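Local structure of ECL CdiI (Enterobacter cloacae subsp. cloacae, 4NTQ) at residues 1-9 against 19-27; 82-93 against 126-136. The protein serves as the immunity protein of a contact-dependent growth inhibition system, binding the cognate CdiA toxin. All coordinates share one frame; numbering follows the deposited sequence.

Contact 1 (1-9 against 19-27); sequences MFGIFSKGE and QPSSIVIND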
loop_
_atom_site.group_PDB
_atom_site.type_symbol
_atom_site.label_atom_id
_atom_site.label_comp_id
_atom_site.label_asym_id
_atom_site.label_seq_id
_atom_site.Cartn_x
_atom_site.Cartn_y
_atom_site.Cartn_z
HETATM N N MSE B 1 13.459 -13.921 -0.620
HETATM C CA MSE B 1 13.422 -13.118 -1.832
HETATM C C MSE B 1 12.719 -11.809 -1.441
HETATM O O MSE B 1 12.073 -11.731 -0.391
HETATM C CB MSE B 1 12.630 -13.855 -2.935
HETATM C CG MSE B 1 13.434 -14.604 -4.090
HETATM SE SE MSE B 1 12.317 -14.333 -5.537
HETATM C CE MSE B 1 12.202 -12.571 -5.332
ATOM N N PHE B 2 12.868 -10.772 -2.256
ATOM C CA PHE B 2 12.024 -9.593 -2.116
ATOM C C PHE B 2 11.488 -9.180 -3.457
ATOM O O PHE B 2 12.225 -9.169 -4.445
ATOM C CB PHE B 2 12.763 -8.372 -1.550
ATOM C CG PHE B 2 11.914 -7.109 -1.581
ATOM C CD1 PHE B 2 12.047 -6.182 -2.602
ATOM C CD2 PHE B 2 10.946 -6.887 -0.617
ATOM C CE1 PHE B 2 11.246 -5.039 -2.645
ATOM C CE2 PHE B 2 10.144 -5.762 -0.660
ATOM C CZ PHE B 2 10.295 -4.830 -1.675
ATOM N N GLY B 3 10.222 -8.782 -3.490
ATOM C CA GLY B 3 9.700 -8.204 -4.710
ATOM C C GLY B 3 8.201 -8.201 -4.805
ATOM O O GLY B 3 7.495 -8.616 -3.892
ATOM N N ILE B 4 7.728 -7.710 -5.940
ATOM C CA ILE B 4 6.323 -7.631 -6.229
ATOM C C ILE B 4 6.095 -8.315 -7.576
ATOM O O ILE B 4 6.700 -7.926 -8.573
ATOM C CB ILE B 4 5.889 -6.167 -6.301
ATOM C CG1 ILE B 4 6.139 -5.473 -4.958
ATOM C CG2 ILE B 4 4.422 -6.079 -6.739
ATOM C CD1 ILE B 4 5.883 -3.968 -4.988
ATOM N N PHE B 5 5.219 -9.323 -7.603
ATOM C CA PHE B 5 5.112 -10.226 -8.749
ATOM C C PHE B 5 3.681 -10.408 -9.225
ATOM O O PHE B 5 2.767 -10.546 -8.422
ATOM C CB PHE B 5 5.680 -11.594 -8.371
ATOM C CG PHE B 5 7.062 -11.528 -7.819
ATOM C CD1 PHE B 5 8.156 -11.561 -8.668
ATOM C CD2 PHE B 5 7.272 -11.391 -6.447
ATOM C CE1 PHE B 5 9.433 -11.492 -8.173
ATOM C CE2 PHE B 5 8.549 -11.313 -5.943
ATOM C CZ PHE B 5 9.627 -11.358 -6.811
ATOM N N SER B 6 3.501 -10.417 -10.540
ATOM C CA SER B 6 2.195 -10.672 -11.139
ATOM C C SER B 6 1.777 -12.112 -10.916
ATOM O O SER B 6 2.624 -13.002 -10.898
ATOM C CB SER B 6 2.246 -10.443 -12.650
ATOM O OG SER B 6 2.670 -9.133 -12.948
ATOM N N LYS B 7 0.476 -12.332 -10.746
ATOM C CA LYS B 7 -0.093 -13.658 -10.900
ATOM C C LYS B 7 -0.706 -13.758 -12.308
ATOM O O LYS B 7 0.002 -13.580 -13.299
ATOM C CB LYS B 7 -1.112 -13.921 -9.804
ATOM C CG LYS B 7 -0.541 -13.668 -8.423
ATOM C CD LYS B 7 -1.598 -13.808 -7.339
ATOM C CE LYS B 7 -1.003 -14.277 -6.015
ATOM N NZ LYS B 7 -2.082 -14.778 -5.128
ATOM N N GLY B 8 -2.011 -14.020 -12.396
ATOM C CA GLY B 8 -2.676 -14.286 -13.668
ATOM C C GLY B 8 -3.202 -13.072 -14.421
ATOM O O GLY B 8 -2.779 -11.956 -14.188
ATOM N N GLU B 9 -4.134 -13.290 -15.340
ATOM C CA GLU B 9 -4.604 -12.205 -16.192
ATOM C C GLU B 9 -5.344 -11.114 -15.414
ATOM O O GLU B 9 -5.904 -11.376 -14.351
ATOM C CB GLU B 9 -5.485 -12.756 -17.314
ATOM C CG GLU B 9 -6.615 -13.644 -16.858
ATOM C CD GLU B 9 -7.197 -14.432 -18.017
ATOM O OE1 GLU B 9 -6.672 -14.265 -19.146
ATOM O OE2 GLU B 9 -8.163 -15.207 -17.806
ATOM N N GLN B 19 -4.448 -5.809 -11.669
ATOM C CA GLN B 19 -3.497 -6.874 -11.900
ATOM C C GLN B 19 -3.286 -7.592 -10.579
ATOM O O GLN B 19 -2.695 -7.016 -9.642
ATOM C CB GLN B 19 -2.170 -6.286 -12.404
ATOM C CG GLN B 19 -1.051 -7.290 -12.522
ATOM C CD GLN B 19 -1.440 -8.488 -13.368
ATOM O OE1 GLN B 19 -1.521 -8.397 -14.591
ATOM N NE2 GLN B 19 -1.678 -9.623 -12.716
ATOM N N PRO B 20 -3.780 -8.841 -10.480
ATOM C CA PRO B 20 -3.517 -9.604 -9.256
ATOM C C PRO B 20 -2.028 -9.830 -9.145
ATOM O O PRO B 20 -1.403 -10.148 -10.144
ATOM C CB PRO B 20 -4.260 -10.936 -9.477
ATOM C CG PRO B 20 -5.291 -10.639 -10.509
ATOM C CD PRO B 20 -4.650 -9.581 -11.416
ATOM N N SER B 21 -1.482 -9.621 -7.949
ATOM C CA SER B 21 -0.051 -9.632 -7.699
ATOM C C SER B 21 0.214 -10.035 -6.259
ATOM O O SER B 21 -0.699 -10.084 -5.430
ATOM C CB SER B 21 0.545 -8.228 -7.866
ATOM O OG SER B 21 0.197 -7.626 -9.093
ATOM N N SER B 22 1.484 -10.259 -5.948
ATOM C CA SER B 22 1.895 -10.468 -4.567
ATOM C C SER B 22 3.111 -9.630 -4.261
ATOM O O SER B 22 3.946 -9.369 -5.132
ATOM C CB SER B 22 2.261 -11.924 -4.331
ATOM O OG SER B 22 1.154 -12.614 -3.803
ATOM N N ILE B 23 3.221 -9.224 -3.006
ATOM C CA ILE B 23 4.486 -8.740 -2.528
ATOM C C ILE B 23 5.068 -9.789 -1.579
ATOM O O ILE B 23 4.369 -10.317 -0.722
ATOM C CB ILE B 23 4.357 -7.357 -1.874
ATOM C CG1 ILE B 23 5.735 -6.843 -1.473
ATOM C CG2 ILE B 23 3.440 -7.401 -0.656
ATOM C CD1 ILE B 23 5.722 -5.426 -0.917
ATOM N N VAL B 24 6.348 -10.094 -1.770
ATOM C CA VAL B 24 7.069 -11.054 -0.943
ATOM C C VAL B 24 8.204 -10.361 -0.222
ATOM O O VAL B 24 9.047 -9.723 -0.853
ATOM C CB VAL B 24 7.734 -12.157 -1.786
ATOM C CG1 VAL B 24 8.415 -13.174 -0.877
ATOM C CG2 VAL B 24 6.718 -12.820 -2.682
ATOM N N ILE B 25 8.222 -10.495 1.095
ATOM C CA ILE B 25 9.285 -9.959 1.920
ATOM C C ILE B 25 9.796 -11.144 2.719
ATOM O O ILE B 25 9.263 -11.451 3.783
ATOM C CB ILE B 25 8.751 -8.891 2.884
ATOM C CG1 ILE B 25 7.964 -7.809 2.130
ATOM C CG2 ILE B 25 9.886 -8.241 3.648
ATOM C CD1 ILE B 25 7.096 -6.927 3.059
ATOM N N ASN B 26 10.781 -11.849 2.167
ATOM C CA ASN B 26 11.319 -13.058 2.801
ATOM C C ASN B 26 10.232 -14.117 3.065
ATOM O O ASN B 26 9.696 -14.697 2.117
ATOM C CB ASN B 26 12.108 -12.706 4.069
ATOM C CG ASN B 26 12.825 -13.884 4.645
ATOM O OD1 ASN B 26 12.929 -14.927 4.004
ATOM N ND2 ASN B 26 13.327 -13.737 5.865
ATOM N N ASP B 27 9.899 -14.375 4.329
ATOM C CA ASP B 27 8.883 -15.394 4.632
ATOM C C ASP B 27 7.458 -14.834 4.642
ATOM O O ASP B 27 6.494 -15.583 4.773
ATOM C CB ASP B 27 9.193 -16.166 5.926
ATOM C CG ASP B 27 9.490 -15.246 7.117
ATOM O OD1 ASP B 27 9.487 -14.005 6.942
ATOM O OD2 ASP B 27 9.753 -15.769 8.230
HETATM O O HOH W 1 11.163 -15.418 0.029
HETATM O O HOH W 2 -0.468 -14.409 -2.327
#

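Contact 2 (82-93 against 126-136); sequences LYFEDEKVYVQN and ISEWHTDLNSV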
loop_
_atom_site.group_PDB
_atom_site.type_symbol
_atom_site.label_atom_id
_atom_site.label_comp_id
_atom_site.label_asym_id
_atom_site.label_seq_id
_atom_site.Cartn_x
_atom_site.Cartn_y
_atom_site.Cartn_z
ATOM N N LEU B 82 10.652 0.914 1.865
ATOM C CA LEU B 82 11.860 0.195 2.270
ATOM C C LEU B 82 12.806 1.167 2.957
ATOM O O LEU B 82 13.097 2.235 2.423
ATOM C CB LEU B 82 12.553 -0.429 1.056
ATOM C CG LEU B 82 11.989 -1.732 0.476
ATOM C CD1 LEU B 82 10.507 -1.655 0.146
ATOM C CD2 LEU B 82 12.769 -2.123 -0.750
ATOM N N TYR B 83 13.269 0.814 4.151
ATOM C CA TYR B 83 14.216 1.658 4.850
ATOM C C TYR B 83 15.517 0.896 4.957
ATOM O O TYR B 83 15.527 -0.234 5.414
ATOM C CB TYR B 83 13.706 2.003 6.249
ATOM C CG TYR B 83 12.553 2.982 6.316
ATOM C CD1 TYR B 83 12.772 4.353 6.175
ATOM C CD2 TYR B 83 11.249 2.546 6.579
ATOM C CE1 TYR B 83 11.727 5.260 6.262
ATOM C CE2 TYR B 83 10.174 3.459 6.672
ATOM C CZ TYR B 83 10.431 4.809 6.504
ATOM O OH TYR B 83 9.408 5.715 6.587
ATOM N N PHE B 84 16.609 1.504 4.532
ATOM C CA PHE B 84 17.900 0.820 4.528
ATOM C C PHE B 84 18.765 1.121 5.748
ATOM O O PHE B 84 19.052 2.282 6.039
ATOM C CB PHE B 84 18.658 1.167 3.259
ATOM C CG PHE B 84 17.889 0.866 2.017
ATOM C CD1 PHE B 84 17.806 -0.438 1.545
ATOM C CD2 PHE B 84 17.234 1.875 1.325
ATOM C CE1 PHE B 84 17.092 -0.743 0.396
ATOM C CE2 PHE B 84 16.500 1.585 0.167
ATOM C CZ PHE B 84 16.433 0.265 -0.299
ATOM N N GLU B 85 19.156 0.072 6.473
ATOM C CA GLU B 85 20.122 0.200 7.564
ATOM C C GLU B 85 21.142 -0.915 7.490
ATOM O O GLU B 85 20.843 -2.070 7.832
ATOM C CB GLU B 85 19.432 0.174 8.919
ATOM C CG GLU B 85 18.648 1.427 9.200
ATOM C CD GLU B 85 17.997 1.406 10.563
ATOM O OE1 GLU B 85 18.631 0.925 11.540
ATOM O OE2 GLU B 85 16.850 1.874 10.647
ATOM N N ASP B 86 22.341 -0.551 7.044
ATOM C CA ASP B 86 23.401 -1.508 6.754
ATOM C C ASP B 86 22.970 -2.604 5.758
ATOM O O ASP B 86 22.618 -2.274 4.624
ATOM C CB ASP B 86 23.986 -2.048 8.051
ATOM C CG ASP B 86 24.466 -0.932 8.968
ATOM O OD1 ASP B 86 24.379 -1.087 10.209
ATOM O OD2 ASP B 86 24.906 0.109 8.435
ATOM N N GLU B 87 22.994 -3.876 6.167
ATOM C CA GLU B 87 22.625 -4.977 5.271
ATOM C C GLU B 87 21.215 -5.463 5.565
ATOM O O GLU B 87 20.809 -6.540 5.128
ATOM C CB GLU B 87 23.600 -6.142 5.406
ATOM C CG GLU B 87 25.039 -5.813 5.023
ATOM C CD GLU B 87 25.217 -5.636 3.528
ATOM O OE1 GLU B 87 24.716 -6.492 2.768
ATOM O OE2 GLU B 87 25.846 -4.635 3.114
ATOM N N LYS B 88 20.471 -4.663 6.317
ATOM C CA LYS B 88 19.104 -5.010 6.670
ATOM C C LYS B 88 18.162 -3.973 6.095
ATOM O O LYS B 88 18.488 -2.793 6.052
ATOM C CB LYS B 88 18.942 -5.098 8.192
ATOM C CG LYS B 88 17.563 -5.588 8.635
ATOM C CD LYS B 88 17.532 -6.040 10.103
ATOM C CE LYS B 88 18.329 -7.320 10.317
ATOM N NZ LYS B 88 18.148 -7.857 11.694
ATOM N N VAL B 89 16.997 -4.420 5.635
ATOM C CA VAL B 89 16.010 -3.527 5.048
ATOM C C VAL B 89 14.684 -3.718 5.754
ATOM O O VAL B 89 14.149 -4.820 5.752
ATOM C CB VAL B 89 15.795 -3.811 3.551
ATOM C CG1 VAL B 89 14.854 -2.775 2.954
ATOM C CG2 VAL B 89 17.128 -3.800 2.805
ATOM N N TYR B 90 14.171 -2.653 6.374
ATOM C CA TYR B 90 12.851 -2.698 7.006
ATOM C C TYR B 90 11.817 -2.270 5.991
ATOM O O TYR B 90 12.082 -1.416 5.145
ATOM C CB TYR B 90 12.780 -1.819 8.265
ATOM C CG TYR B 90 13.798 -2.225 9.306
ATOM C CD1 TYR B 90 13.549 -3.282 10.183
ATOM C CD2 TYR B 90 15.031 -1.581 9.383
ATOM C CE1 TYR B 90 14.508 -3.678 11.119
ATOM C CE2 TYR B 90 15.991 -1.964 10.314
ATOM C CZ TYR B 90 15.726 -3.013 11.173
ATOM O OH TYR B 90 16.679 -3.387 12.085
ATOM N N VAL B 91 10.643 -2.888 6.074
ATOM C CA VAL B 91 9.587 -2.649 5.122
ATOM C C VAL B 91 8.297 -2.378 5.866
ATOM O O VAL B 91 7.901 -3.131 6.770
ATOM C CB VAL B 91 9.360 -3.868 4.188
ATOM C CG1 VAL B 91 8.401 -3.494 3.059
ATOM C CG2 VAL B 91 10.672 -4.386 3.621
ATOM N N GLN B 92 7.631 -1.304 5.464
ATOM C CA GLN B 92 6.391 -0.896 6.090
ATOM C C GLN B 92 5.389 -0.697 4.977
ATOM O O GLN B 92 5.767 -0.613 3.806
ATOM C CB GLN B 92 6.590 0.396 6.887
ATOM C CG GLN B 92 7.445 0.187 8.113
ATOM C CD GLN B 92 7.537 1.410 9.010
ATOM O OE1 GLN B 92 6.768 2.363 8.883
ATOM N NE2 GLN B 92 8.494 1.386 9.926
ATOM N N ASN B 93 4.114 -0.624 5.341
ATOM C CA ASN B 93 3.043 -0.531 4.370
ATOM C C ASN B 93 2.283 0.712 4.745
ATOM O O ASN B 93 1.603 0.745 5.772
ATOM C CB ASN B 93 2.164 -1.796 4.462
ATOM C CG ASN B 93 0.916 -1.739 3.574
ATOM O OD1 ASN B 93 -0.132 -2.287 3.941
ATOM N ND2 ASN B 93 1.024 -1.093 2.399
ATOM N N ILE B 126 3.835 0.166 14.624
ATOM C CA ILE B 126 3.752 0.300 13.182
ATOM C C ILE B 126 4.078 -1.065 12.594
ATOM O O ILE B 126 5.057 -1.694 12.990
ATOM C CB ILE B 126 4.761 1.325 12.659
ATOM C CG1 ILE B 126 4.582 2.664 13.388
ATOM C CG2 ILE B 126 4.640 1.484 11.141
ATOM C CD1 ILE B 126 3.323 3.346 13.027
ATOM N N SER B 127 3.248 -1.541 11.676
ATOM C CA SER B 127 3.522 -2.824 11.054
ATOM C C SER B 127 4.854 -2.756 10.308
ATOM O O SER B 127 5.152 -1.771 9.645
ATOM C CB SER B 127 2.385 -3.220 10.112
ATOM O OG SER B 127 1.178 -3.499 10.810
ATOM N N GLU B 128 5.661 -3.802 10.430
ATOM C CA GLU B 128 6.993 -3.808 9.831
ATOM C C GLU B 128 7.496 -5.228 9.542
ATOM O O GLU B 128 7.290 -6.151 10.327
ATOM C CB GLU B 128 7.986 -3.076 10.746
ATOM C CG GLU B 128 9.328 -2.784 10.097
ATOM C CD GLU B 128 10.242 -1.940 10.983
ATOM O OE1 GLU B 128 10.809 -2.489 11.950
ATOM O OE2 GLU B 128 10.394 -0.733 10.706
ATOM N N TRP B 129 8.166 -5.395 8.415
ATOM C CA TRP B 129 8.763 -6.681 8.078
ATOM C C TRP B 129 10.223 -6.423 7.704
ATOM O O TRP B 129 10.627 -5.272 7.523
ATOM C CB TRP B 129 8.014 -7.318 6.899
ATOM C CG TRP B 129 6.551 -7.645 7.171
ATOM C CD1 TRP B 129 6.026 -8.879 7.442
ATOM C CD2 TRP B 129 5.440 -6.732 7.177
ATOM N NE1 TRP B 129 4.665 -8.790 7.627
ATOM C CE2 TRP B 129 4.279 -7.486 7.462
ATOM C CE3 TRP B 129 5.313 -5.359 6.968
ATOM C CZ2 TRP B 129 3.007 -6.908 7.547
ATOM C CZ3 TRP B 129 4.049 -4.781 7.061
ATOM C CH2 TRP B 129 2.910 -5.559 7.341
ATOM N N HIS B 130 11.023 -7.474 7.568
ATOM C CA HIS B 130 12.390 -7.249 7.148
ATOM C C HIS B 130 12.934 -8.278 6.178
ATOM O O HIS B 130 12.499 -9.423 6.155
ATOM C CB HIS B 130 13.316 -7.108 8.349
ATOM C CG HIS B 130 13.443 -8.355 9.167
ATOM N ND1 HIS B 130 12.577 -8.663 10.197
ATOM C CD2 HIS B 130 14.355 -9.355 9.129
ATOM C CE1 HIS B 130 12.940 -9.808 10.747
ATOM N NE2 HIS B 130 14.021 -10.247 10.122
ATOM N N THR B 131 13.887 -7.829 5.369
ATOM C CA THR B 131 14.622 -8.686 4.461
ATOM C C THR B 131 16.028 -8.110 4.292
ATOM O O THR B 131 16.285 -6.984 4.700
ATOM C CB THR B 131 13.903 -8.803 3.100
ATOM O OG1 THR B 131 14.592 -9.748 2.292
ATOM C CG2 THR B 131 13.843 -7.454 2.365
ATOM N N ASP B 132 16.941 -8.878 3.706
ATOM C CA ASP B 132 18.336 -8.444 3.616
ATOM C C ASP B 132 18.555 -7.524 2.407
ATOM O O ASP B 132 17.759 -7.513 1.474
ATOM C CB ASP B 132 19.262 -9.654 3.543
ATOM C CG ASP B 132 19.163 -10.374 2.217
ATOM O OD1 ASP B 132 18.040 -10.659 1.770
ATOM O OD2 ASP B 132 20.207 -10.637 1.602
ATOM N N LEU B 133 19.630 -6.744 2.435
ATOM C CA LEU B 133 19.946 -5.826 1.341
ATOM C C LEU B 133 20.109 -6.547 0.015
ATOM O O LEU B 133 19.584 -6.090 -1.003
ATOM C CB LEU B 133 21.220 -5.043 1.644
ATOM C CG LEU B 133 21.606 -3.992 0.613
ATOM C CD1 LEU B 133 20.413 -3.071 0.375
ATOM C CD2 LEU B 133 22.814 -3.204 1.105
ATOM N N ASN B 134 20.832 -7.669 0.020
ATOM C CA ASN B 134 21.065 -8.420 -1.214
ATOM C C ASN B 134 19.779 -8.784 -1.942
ATOM O O ASN B 134 19.733 -8.797 -3.175
ATOM C CB ASN B 134 21.867 -9.700 -0.950
ATOM C CG ASN B 134 23.364 -9.449 -0.853
ATOM O OD1 ASN B 134 23.896 -8.515 -1.454
ATOM N ND2 ASN B 134 24.051 -10.298 -0.103
ATOM N N SER B 135 18.728 -9.084 -1.189
ATOM C CA SER B 135 17.515 -9.552 -1.839
ATOM C C SER B 135 16.825 -8.361 -2.513
ATOM O O SER B 135 16.144 -8.516 -3.526
ATOM C CB SER B 135 16.593 -10.282 -0.860
ATOM O OG SER B 135 16.064 -9.370 0.075
ATOM N N VAL B 136 17.036 -7.166 -1.971
ATOM C CA VAL B 136 16.494 -5.959 -2.589
ATOM C C VAL B 136 17.305 -5.581 -3.822
ATOM O O VAL B 136 16.755 -5.170 -4.846
ATOM C CB VAL B 136 16.454 -4.783 -1.603
ATOM C CG1 VAL B 136 16.016 -3.507 -2.318
ATOM C CG2 VAL B 136 15.509 -5.106 -0.445
HETATM O O HOH W 3 22.196 -8.599 2.201
HETATM O O HOH W 4 3.408 -0.327 7.902
#

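Contact 1 (1-9 against 19-27)
Phe2 to Ser6 and Ser21 to Ile25 form the antiparallel ladder that joins strand 2-6 to strand 16-25. Gly3 with Val24 and Phe5 with Ser22 are its hydrogen-bonded pairs; Val24 N meets Gly3 O at 2.8 Å, and Phe5 N meets Ser22 O at the same 2.8 Å. Backbone bonds from Asn26 N to Met1 O and from Lys7 N to Pro20 O extend the pairing at the two ends. A side chain prolongs it further: Gln19 bends at chi2 (54°), and its NE2 donates almost straight to Gly8 O at 3.0 Å and also to Pro20 O. Both acceptors lie near the amide plane, fixing its rotation, and Lys7 N and Gln19 NE2 both reach Pro20 O.

Toward the Phe2 end one face is apolar; its other end carries Ser6 and Ser21. Ile4 CG1 packs obliquely on Ile23 CG1 at 3.8 Å, while Phe2, with CG anti to the backbone N (chi1 173°), lies alongside Ile25, whose CG1 reaches the ring edge 4.1 Å from Phe2 CE2. Beta-branched Ile23, Val24 and Ile25 suit an extended strand. On the other face Val24 CG2 meets Phe5 CE2 at 4.0 Å, the two side chains at about a right angle. Glycine suits position 3 because phi is 161° and the Phe5 ring fills the side where a beta carbon would project. Nearby, a water bridges Lys7 NZ and Ser22 OG.

Strand 28-35 pairs along the other edge of strand 16-25. The apolar side chains are buried, Phe2 and Ile4 on Leu64 of strand 61-65, Ile23 and Ile25 on Trp80 of strand 76-85, and Phe2 meeting the ring of Phe139 in helix 133-144.

Contact 2 (82-93 against 126-136)
Val89 with Thr131 and Val91 with Trp129 are the hydrogen-bonded pairs of an antiparallel ladder. Thr131 N reaches Val89 O at 3.0 Å, and Trp129 N reaches Val91 O at 2.8 Å. Leu133 N continues the series to Glu87 O at 2.9 Å, approaching from above the carbonyl plane as the strand gives way to a helix. Asp132 is the N-cap, its OD1 weakly held by Ser135 N.

Among the polar side chains, Glu128 has CG anti to the backbone N (chi1 -168°), and its extended chain carries the carboxylate past Tyr90 to Gln92. Gln92 NE2 donates to Glu128 OE2 (3.0 Å), on the anti side but tilted out of the carboxylate plane, and also bonds Thr117 O. Arg116 forms a salt bridge to Glu128 OE2 and a cation-pi contact with Tyr90. Ser127 OG bonds Asp235 O of the CdiA chain, and Glu128 N its OD2.

Apolar side chains fill the buried face. Val136 CG1 meets Leu82 CD2 tip to tip at 3.9 Å and touches the Phe84 ring edge; Val136 CG2 meets Val89 CG2 at 3.9 Å. Leu133 lies across Phe84 at about a right angle, CD1 to CD1 3.9 Å.

Leu82 and Phe84 belong to adjacent strand 76-85; helix 41-58 packs on them, Leu133 and Val136.

From the N terminus, contact 1 closes first: the chain runs through strand 2-6 and the short strand 11-13 before strand 16-25 returns beside its start. Strand 28-35, helix 41-58 and strand 61-65 follow before contact 2 opens at strand 76-85. Contact 2 includes the type II' turn at Glu85-Lys88 and closes a long connection containing no helix, ending in helix 133-144. The two contacts are therefore in series, with centres about 16 Å apart. Each ladder lies within one sheet, and the two meet where the sheets pack: Phe2 CZ lies 3.7 Å from Leu82 CD1, and Ile25 CD1 lies 3.7 Å from Val91 CG1, tying the N-terminal sheet to the second one.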